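Local coordinates for T-lymphoma invasion and metastasis-inducing protein 1 (Homo sapiens, PDB 4K2P) that probably binds phosphoinositides and partner proteins such as Par-3 through its PH and coiled-coil modules, in signalling linked to tight junctions, at residues A[7-15]-A[108-119]; A[89-97]-A[234-244]. The protein carries 5 engineered substitutions. All blocks are in the same frame, centred on the assembly; numbering follows the deposited sequence.

Contact 1 of 2, residues A[7-15]-A[108-119]; sequences TVRKAGALA and ELENWITAIHSA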
loop_
_atom_site.group_PDB
_atom_site.type_symbol
_atom_site.label_atom_id
_atom_site.label_comp_id
_atom_site.label_asym_id
_atom_site.label_seq_id
_atom_site.Cartn_x
_atom_site.Cartn_y
_atom_site.Cartn_z
ATOM N N THR A 7 -14.580 -8.605 16.485
ATOM C CA THR A 7 -13.792 -8.703 17.709
ATOM C C THR A 7 -12.316 -8.436 17.392
ATOM O O THR A 7 -12.011 -7.500 16.641
ATOM C CB THR A 7 -13.973 -10.092 18.372
ATOM O OG1 THR A 7 -13.577 -11.123 17.457
ATOM C CG2 THR A 7 -15.430 -10.314 18.769
ATOM N N VAL A 8 -11.403 -9.262 17.909
ATOM C CA VAL A 8 -9.986 -9.136 17.559
ATOM C C VAL A 8 -9.573 -10.229 16.573
ATOM O O VAL A 8 -9.681 -11.411 16.870
ATOM C CB VAL A 8 -9.101 -9.211 18.829
ATOM C CG1 VAL A 8 -7.620 -9.255 18.480
ATOM C CG2 VAL A 8 -9.375 -8.020 19.729
ATOM N N ARG A 9 -9.066 -9.823 15.413
ATOM C CA ARG A 9 -8.603 -10.765 14.402
ATOM C C ARG A 9 -7.182 -11.217 14.714
ATOM O O ARG A 9 -6.830 -12.376 14.521
ATOM C CB ARG A 9 -8.675 -10.145 13.000
ATOM C CG ARG A 9 -8.252 -11.095 11.881
ATOM C CD ARG A 9 -8.226 -10.389 10.523
ATOM N NE ARG A 9 -9.566 -10.034 10.038
ATOM C CZ ARG A 9 -10.299 -10.762 9.199
ATOM N NH1 ARG A 9 -9.842 -11.913 8.726
ATOM N NH2 ARG A 9 -11.502 -10.337 8.828
ATOM N N LYS A 10 -6.377 -10.285 15.202
ATOM C CA LYS A 10 -4.964 -10.529 15.491
ATOM C C LYS A 10 -4.468 -9.460 16.452
ATOM O O LYS A 10 -4.773 -8.289 16.278
ATOM C CB LYS A 10 -4.129 -10.513 14.202
ATOM C CG LYS A 10 -2.630 -10.686 14.391
ATOM C CD LYS A 10 -2.295 -12.098 14.816
ATOM C CE LYS A 10 -0.794 -12.354 14.814
ATOM N NZ LYS A 10 -0.522 -13.686 15.402
ATOM N N ALA A 11 -3.696 -9.858 17.458
ATOM C CA ALA A 11 -3.125 -8.898 18.398
ATOM C C ALA A 11 -1.772 -9.395 18.909
ATOM O O ALA A 11 -1.583 -10.592 19.088
ATOM C CB ALA A 11 -4.083 -8.663 19.557
ATOM N N GLY A 12 -0.838 -8.475 19.143
ATOM C CA GLY A 12 0.469 -8.849 19.647
ATOM C C GLY A 12 1.338 -7.652 19.978
ATOM O O GLY A 12 1.038 -6.533 19.595
ATOM N N ALA A 13 2.424 -7.903 20.691
ATOM C CA ALA A 13 3.373 -6.869 21.048
ATOM C C ALA A 13 4.308 -6.606 19.867
ATOM O O ALA A 13 4.929 -7.527 19.349
ATOM C CB ALA A 13 4.156 -7.279 22.283
ATOM N N LEU A 14 4.378 -5.350 19.440
ATOM C CA LEU A 14 5.202 -4.942 18.310
ATOM C C LEU A 14 5.994 -3.694 18.643
ATOM O O LEU A 14 5.511 -2.829 19.374
ATOM C CB LEU A 14 4.337 -4.654 17.084
ATOM C CG LEU A 14 3.519 -5.812 16.515
ATOM C CD1 LEU A 14 2.525 -5.308 15.458
ATOM C CD2 LEU A 14 4.443 -6.869 15.940
ATOM N N ALA A 15 7.209 -3.602 18.107
ATOM C CA ALA A 15 7.926 -2.335 18.066
ATOM C C ALA A 15 7.404 -1.585 16.844
ATOM O O ALA A 15 7.134 -2.197 15.816
ATOM C CB ALA A 15 9.425 -2.548 17.984
ATOM N N GLU A 108 5.695 -15.197 12.512
ATOM C CA GLU A 108 4.799 -14.199 13.073
ATOM C C GLU A 108 4.633 -13.019 12.133
ATOM O O GLU A 108 3.553 -12.434 12.040
ATOM C CB GLU A 108 5.315 -13.727 14.426
ATOM C CG GLU A 108 4.304 -12.943 15.223
ATOM C CD GLU A 108 3.087 -13.771 15.638
ATOM O OE1 GLU A 108 3.048 -14.999 15.396
ATOM O OE2 GLU A 108 2.167 -13.181 16.229
ATOM N N LEU A 109 5.699 -12.677 11.422
ATOM C CA LEU A 109 5.635 -11.608 10.442
ATOM C C LEU A 109 4.613 -11.967 9.374
ATOM O O LEU A 109 3.764 -11.158 9.025
ATOM C CB LEU A 109 7.012 -11.363 9.817
ATOM C CG LEU A 109 7.110 -10.302 8.715
ATOM C CD1 LEU A 109 8.501 -9.702 8.721
ATOM C CD2 LEU A 109 6.809 -10.886 7.349
ATOM N N GLU A 110 4.691 -13.192 8.875
ATOM C CA GLU A 110 3.781 -13.651 7.837
ATOM C C GLU A 110 2.351 -13.678 8.358
ATOM O O GLU A 110 1.416 -13.430 7.614
ATOM C CB GLU A 110 4.174 -15.045 7.343
ATOM C CG GLU A 110 5.371 -15.074 6.405
ATOM C CD GLU A 110 5.953 -16.474 6.241
ATOM O OE1 GLU A 110 5.412 -17.426 6.846
ATOM O OE2 GLU A 110 6.946 -16.625 5.497
ATOM N N ASN A 111 2.180 -13.978 9.638
ATOM C CA ASN A 111 0.845 -14.009 10.222
ATOM C C ASN A 111 0.224 -12.619 10.300
ATOM O O ASN A 111 -0.979 -12.464 10.114
ATOM C CB ASN A 111 0.881 -14.651 11.607
ATOM C CG ASN A 111 1.007 -16.157 11.541
ATOM O OD1 ASN A 111 0.669 -16.776 10.530
ATOM N ND2 ASN A 111 1.492 -16.759 12.623
ATOM N N TRP A 112 1.044 -11.611 10.581
ATOM C CA TRP A 112 0.566 -10.235 10.629
ATOM C C TRP A 112 0.182 -9.774 9.223
ATOM O O TRP A 112 -0.844 -9.121 9.038
ATOM C CB TRP A 112 1.629 -9.310 11.234
ATOM C CG TRP A 112 1.522 -9.169 12.723
ATOM C CD1 TRP A 112 2.363 -9.698 13.676
ATOM C CD2 TRP A 112 0.506 -8.459 13.439
ATOM N NE1 TRP A 112 1.919 -9.355 14.939
ATOM C CE2 TRP A 112 0.787 -8.592 14.818
ATOM C CE3 TRP A 112 -0.614 -7.720 13.049
ATOM C CZ2 TRP A 112 -0.011 -8.012 15.799
ATOM C CZ3 TRP A 112 -1.407 -7.154 14.032
ATOM C CH2 TRP A 112 -1.100 -7.298 15.386
ATOM N N ILE A 113 0.993 -10.129 8.230
ATOM C CA ILE A 113 0.704 -9.735 6.859
ATOM C C ILE A 113 -0.609 -10.377 6.424
ATOM O O ILE A 113 -1.455 -9.730 5.814
ATOM C CB ILE A 113 1.846 -10.129 5.895
ATOM C CG1 ILE A 113 3.065 -9.240 6.160
ATOM C CG2 ILE A 113 1.402 -9.970 4.439
ATOM C CD1 ILE A 113 4.265 -9.536 5.304
ATOM N N THR A 114 -0.789 -11.638 6.788
ATOM C CA THR A 114 -1.975 -12.388 6.416
ATOM C C THR A 114 -3.212 -11.786 7.062
ATOM O O THR A 114 -4.229 -11.618 6.402
ATOM C CB THR A 114 -1.836 -13.858 6.811
ATOM O OG1 THR A 114 -0.854 -14.469 5.973
ATOM C CG2 THR A 114 -3.147 -14.616 6.645
ATOM N N ALA A 115 -3.113 -11.424 8.336
ATOM C CA ALA A 115 -4.265 -10.919 9.077
ATOM C C ALA A 115 -4.699 -9.549 8.556
ATOM O O ALA A 115 -5.891 -9.285 8.410
ATOM C CB ALA A 115 -3.955 -10.841 10.559
ATOM N N ILE A 116 -3.737 -8.681 8.265
ATOM C CA ILE A 116 -4.077 -7.326 7.845
ATOM C C ILE A 116 -4.670 -7.349 6.439
ATOM O O ILE A 116 -5.652 -6.663 6.173
ATOM C CB ILE A 116 -2.870 -6.390 7.901
ATOM C CG1 ILE A 116 -2.433 -6.200 9.354
ATOM C CG2 ILE A 116 -3.218 -5.025 7.305
ATOM C CD1 ILE A 116 -1.050 -5.614 9.521
ATOM N N HIS A 117 -4.093 -8.157 5.557
ATOM C CA HIS A 117 -4.568 -8.263 4.184
ATOM C C HIS A 117 -5.945 -8.908 4.145
ATOM O O HIS A 117 -6.772 -8.564 3.310
ATOM C CB HIS A 117 -3.586 -9.069 3.331
ATOM C CG HIS A 117 -2.400 -8.279 2.890
ATOM N ND1 HIS A 117 -1.295 -8.850 2.302
ATOM C CD2 HIS A 117 -2.150 -6.954 2.960
ATOM C CE1 HIS A 117 -0.411 -7.909 2.031
ATOM N NE2 HIS A 117 -0.910 -6.748 2.411
ATOM N N SER A 118 -6.190 -9.835 5.064
ATOM C CA SER A 118 -7.489 -10.490 5.160
ATOM C C SER A 118 -8.549 -9.484 5.553
ATOM O O SER A 118 -9.659 -9.509 5.042
ATOM C CB SER A 118 -7.455 -11.636 6.168
ATOM O OG SER A 118 -6.769 -12.751 5.633
ATOM N N ALA A 119 -8.197 -8.614 6.490
ATOM C CA ALA A 119 -9.094 -7.568 6.939
ATOM C C ALA A 119 -9.404 -6.624 5.784
ATOM O O ALA A 119 -10.538 -6.200 5.616
ATOM C CB ALA A 119 -8.483 -6.804 8.103
#
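The indole of Trp112 is sandwiched between two side chains of strand 10-15. Lys10 CG sits over one face, 3.6 Å from the centroid of the six-membered ring and almost on its normal. Leu14 CD1 covers the opposite face, 4.0 Å from the same centroid, so both are CH-pi contacts. At the ring edge, near its plane, the Gly12 backbone runs past, its N 3.5 Å from Trp112 CZ2. The second flat group, the Arg9 guanidinium, lays one face over the helix backbone at Ser118 and Ala119, with Arg9 NH1 3.5 Å from Ser118 CB. Lys10 has CG anti to the backbone N (chi1 177°) and then bends at chi2 (71°), which carries the amine across the indole toward the start of the segment 108-119. There Lys10 NZ donates to Glu108 OE2 at 2.9 Å, a salt bridge in which the amine comes from above the carboxylate plane, 40° out of it. The amine lies too far from the five-membered ring for more than a weak cation-pi attraction. Nearer the backbone, Lys10 CB packs on Ala115 CB at 3.7 Å, where the small methyl lets strand and helix come close. Strand 37-44 pairs with 10-15 along its backbone. This is the C-terminal helix of a PH domain packed against its first strand. One lysine thus does two jobs: its CG methylene forms one side of the apolar sandwich, while its charge is met by the carboxylate of the partly exposed Glu108.

Contact 2 of 2, residues A[89-97]-A[234-244]; sequences FCLSNSLGD and SSFHALVAART
Strand 89-92 and helix 234-241 run nearly parallel, 9° between their directions and their axes 8.4 Å apart at closest approach, and beyond the strand the backbones close to 4.0 Å between Gly96 CA and Ala238 CA. Ser92 OG and His237 ND1 share a hydrogen bond of 2.8 Å, the hydroxyl lying in the imidazole plane at its edge. With chi1 44°, Ser92 OG stands between its own backbone N and carbonyl carbon, within reach of both the ring and a water. That water also binds Ser234 OG and donates to Cys90 O, bridging strand and helix. Cys90 SG lies 3.3 Å from Ser234 OG. In the turn, Asn93 OD1 accepts from Asp97 N at 2.9 Å and more weakly from Leu95 N and Gly96 N, while Asn93 ND2 reaches the anti lone pair of Asp97 OD2, fixing the amide. The loop so braced packs on Ala238, Ala241 and Ala242: Ala241 CB sits 3.5 Å from Ser94 O, and Gly96 CA makes a CA-H...O contact with Ala238 O at 3.4 Å. The position of Gly96 calls for glycine: at phi 113° a CB would jam against the preceding carbonyl O and also crowd Ala242 CB. A leucine in place of His237 would probably leave Ser92 OG without its ring partner, so that the water alone would bridge Ser92 to the helix. His237 also touches Ile75 of strand 75-78 and Met190 of helix 168-203, and helix 219-228 packs on the helix through Leu239, so 234-241 is wedged between the PH sheet and the other CC-Ex helices.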
loop_
_atom_site.group_PDB
_atom_site.type_symbol
_atom_site.label_atom_id
_atom_site.label_comp_id
_atom_site.label_asym_id
_atom_site.label_seq_id
_atom_site.Cartn_x
_atom_site.Cartn_y
_atom_site.Cartn_z
ATOM N N PHE A 89 8.229 -5.420 9.080
ATOM C CA PHE A 89 7.312 -5.234 7.956
ATOM C C PHE A 89 6.793 -3.808 7.953
ATOM O O PHE A 89 6.886 -3.116 8.953
ATOM C CB PHE A 89 6.159 -6.245 7.984
ATOM C CG PHE A 89 5.348 -6.253 9.259
ATOM C CD1 PHE A 89 5.762 -6.983 10.359
ATOM C CD2 PHE A 89 4.133 -5.589 9.328
ATOM C CE1 PHE A 89 4.997 -7.013 11.518
ATOM C CE2 PHE A 89 3.371 -5.619 10.470
ATOM C CZ PHE A 89 3.799 -6.335 11.568
ATOM N N CYS A 90 6.271 -3.370 6.809
ATOM C CA CYS A 90 5.887 -1.984 6.591
ATOM C C CYS A 90 4.459 -1.935 6.067
ATOM O O CYS A 90 4.136 -2.600 5.083
ATOM C CB CYS A 90 6.840 -1.303 5.603
ATOM S SG CYS A 90 6.430 0.422 5.221
ATOM N N LEU A 91 3.597 -1.193 6.754
ATOM C CA LEU A 91 2.245 -0.941 6.271
ATOM C C LEU A 91 2.187 0.434 5.645
ATOM O O LEU A 91 2.615 1.405 6.248
ATOM C CB LEU A 91 1.222 -1.047 7.413
ATOM C CG LEU A 91 -0.257 -0.922 7.006
ATOM C CD1 LEU A 91 -1.146 -1.764 7.893
ATOM C CD2 LEU A 91 -0.737 0.520 7.044
ATOM N N SER A 92 1.678 0.520 4.423
ATOM C CA SER A 92 1.363 1.802 3.812
ATOM C C SER A 92 -0.145 1.856 3.606
ATOM O O SER A 92 -0.724 0.937 3.048
ATOM C CB SER A 92 2.116 1.993 2.491
ATOM O OG SER A 92 2.074 0.819 1.694
ATOM N N ASN A 93 -0.774 2.934 4.060
ATOM C CA ASN A 93 -2.225 3.008 4.075
ATOM C C ASN A 93 -2.765 3.687 2.824
ATOM O O ASN A 93 -2.031 3.915 1.872
ATOM C CB ASN A 93 -2.699 3.733 5.342
ATOM C CG ASN A 93 -2.382 5.212 5.332
ATOM O OD1 ASN A 93 -1.711 5.708 4.437
ATOM N ND2 ASN A 93 -2.874 5.926 6.335
ATOM N N SER A 94 -4.055 3.989 2.817
ATOM C CA SER A 94 -4.695 4.553 1.635
ATOM C C SER A 94 -4.486 6.062 1.516
ATOM O O SER A 94 -4.944 6.668 0.560
ATOM C CB SER A 94 -6.193 4.228 1.649
ATOM O OG SER A 94 -6.842 4.889 2.721
ATOM N N LEU A 95 -3.803 6.663 2.491
ATOM C CA LEU A 95 -3.658 8.123 2.550
ATOM C C LEU A 95 -2.273 8.668 2.172
ATOM O O LEU A 95 -2.144 9.850 1.868
ATOM C CB LEU A 95 -3.999 8.620 3.955
ATOM C CG LEU A 95 -5.403 8.311 4.480
ATOM C CD1 LEU A 95 -5.605 8.951 5.855
ATOM C CD2 LEU A 95 -6.475 8.792 3.499
ATOM N N GLY A 96 -1.255 7.815 2.181
ATOM C CA GLY A 96 0.108 8.246 1.900
ATOM C C GLY A 96 1.023 8.136 3.111
ATOM O O GLY A 96 2.174 8.568 3.075
ATOM N N ASP A 97 0.501 7.558 4.188
ATOM C CA ASP A 97 1.292 7.266 5.382
ATOM C C ASP A 97 1.868 5.877 5.296
ATOM O O ASP A 97 1.327 5.027 4.602
ATOM C CB ASP A 97 0.444 7.341 6.655
ATOM C CG ASP A 97 -0.223 8.664 6.830
ATOM O OD1 ASP A 97 0.504 9.664 6.936
ATOM O OD2 ASP A 97 -1.470 8.701 6.883
ATOM N N SER A 234 6.559 0.141 -0.672
ATOM C CA SER A 234 5.883 0.953 0.339
ATOM C C SER A 234 5.902 2.449 0.024
ATOM O O SER A 234 4.908 3.138 0.245
ATOM C CB SER A 234 6.502 0.714 1.716
ATOM O OG SER A 234 6.289 -0.621 2.129
ATOM N N SER A 235 7.030 2.961 -0.461
ATOM C CA SER A 235 7.122 4.378 -0.798
ATOM C C SER A 235 6.381 4.677 -2.108
ATOM O O SER A 235 5.798 5.742 -2.274
ATOM C CB SER A 235 8.586 4.809 -0.894
ATOM O OG SER A 235 9.253 4.123 -1.936
ATOM N N PHE A 236 6.416 3.720 -3.027
ATOM C CA PHE A 236 5.705 3.813 -4.296
ATOM C C PHE A 236 4.220 3.937 -3.990
ATOM O O PHE A 236 3.541 4.829 -4.489
ATOM C CB PHE A 236 6.008 2.572 -5.146
ATOM C CG PHE A 236 5.481 2.621 -6.556
ATOM C CD1 PHE A 236 4.885 3.761 -7.079
ATOM C CD2 PHE A 236 5.595 1.508 -7.366
ATOM C CE1 PHE A 236 4.411 3.780 -8.383
ATOM C CE2 PHE A 236 5.128 1.527 -8.672
ATOM C CZ PHE A 236 4.531 2.662 -9.177
ATOM N N HIS A 237 3.737 3.053 -3.122
ATOM C CA HIS A 237 2.338 3.046 -2.732
ATOM C C HIS A 237 1.977 4.344 -2.046
ATOM O O HIS A 237 0.937 4.907 -2.327
ATOM C CB HIS A 237 2.001 1.879 -1.808
ATOM C CG HIS A 237 0.547 1.812 -1.461
ATOM N ND1 HIS A 237 0.079 1.354 -0.249
ATOM C CD2 HIS A 237 -0.548 2.171 -2.172
ATOM C CE1 HIS A 237 -1.239 1.425 -0.230
ATOM N NE2 HIS A 237 -1.643 1.921 -1.384
ATOM N N ALA A 238 2.829 4.817 -1.137
ATOM C CA ALA A 238 2.526 6.037 -0.393
ATOM C C ALA A 238 2.359 7.224 -1.346
ATOM O O ALA A 238 1.465 8.049 -1.173
ATOM C CB ALA A 238 3.612 6.330 0.634
ATOM N N LEU A 239 3.227 7.299 -2.347
ATOM C CA LEU A 239 3.202 8.395 -3.305
ATOM C C LEU A 239 1.933 8.346 -4.152
ATOM O O LEU A 239 1.288 9.364 -4.384
ATOM C CB LEU A 239 4.453 8.340 -4.183
ATOM C CG LEU A 239 5.742 8.708 -3.451
ATOM C CD1 LEU A 239 6.959 8.229 -4.219
ATOM C CD2 LEU A 239 5.810 10.212 -3.230
ATOM N N VAL A 240 1.554 7.151 -4.580
ATOM C CA VAL A 240 0.368 6.983 -5.394
ATOM C C VAL A 240 -0.893 7.289 -4.597
ATOM O O VAL A 240 -1.789 7.963 -5.089
ATOM C CB VAL A 240 0.282 5.556 -5.973
ATOM C CG1 VAL A 240 -1.105 5.298 -6.599
ATOM C CG2 VAL A 240 1.366 5.352 -7.008
ATOM N N ALA A 241 -0.956 6.794 -3.365
ATOM C CA ALA A 241 -2.141 6.953 -2.532
ATOM C C ALA A 241 -2.334 8.412 -2.165
ATOM O O ALA A 241 -3.463 8.878 -2.015
ATOM C CB ALA A 241 -2.038 6.092 -1.276
ATOM N N ALA A 242 -1.233 9.141 -2.035
ATOM C CA ALA A 242 -1.302 10.548 -1.650
ATOM C C ALA A 242 -1.975 11.402 -2.736
ATOM O O ALA A 242 -2.370 12.540 -2.481
ATOM C CB ALA A 242 0.082 11.080 -1.358
ATOM N N ARG A 243 -2.095 10.865 -3.945
ATOM C CA ARG A 243 -2.751 11.601 -5.029
ATOM C C ARG A 243 -4.269 11.618 -4.906
ATOM O O ARG A 243 -4.926 12.480 -5.484
ATOM C CB ARG A 243 -2.371 11.015 -6.379
ATOM C CG ARG A 243 -0.897 11.048 -6.666
ATOM C CD ARG A 243 -0.609 10.193 -7.872
ATOM N NE ARG A 243 0.815 10.015 -8.094
ATOM C CZ ARG A 243 1.320 9.201 -9.012
ATOM N NH1 ARG A 243 0.509 8.483 -9.783
ATOM N NH2 ARG A 243 2.629 9.095 -9.142
ATOM N N THR A 244 -4.823 10.676 -4.150
ATOM C CA THR A 244 -6.272 10.589 -3.973
ATOM C C THR A 244 -6.675 11.015 -2.567
ATOM O O THR A 244 -7.104 12.149 -2.353
ATOM C CB THR A 244 -6.788 9.154 -4.224
ATOM O OG1 THR A 244 -6.178 8.252 -3.291
ATOM C CG2 THR A 244 -6.466 8.701 -5.640
HETATM O O HOH W 1 3.662 -1.435 2.245
#

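From the N terminus, the chain enters the PH sheet at strand 10-23 and passes through the other strands, including 88-92, before helix 106-128 returns to the first strand, where contact 1 closes a loop of 92 residues. Contact 2 opens inside that loop, at 89-97, and closes after helices 133-161, 168-203 and 219-228 with 234-244. The two therefore cross instead of nesting. Contact 1 holds the PH domain's own helix to its sheet; contact 2 ties the same sheet to the end of the CC-Ex region. They meet in the core, where Phe89 packs against Trp112, Leu109 and Leu14, and Leu91 against Ile116.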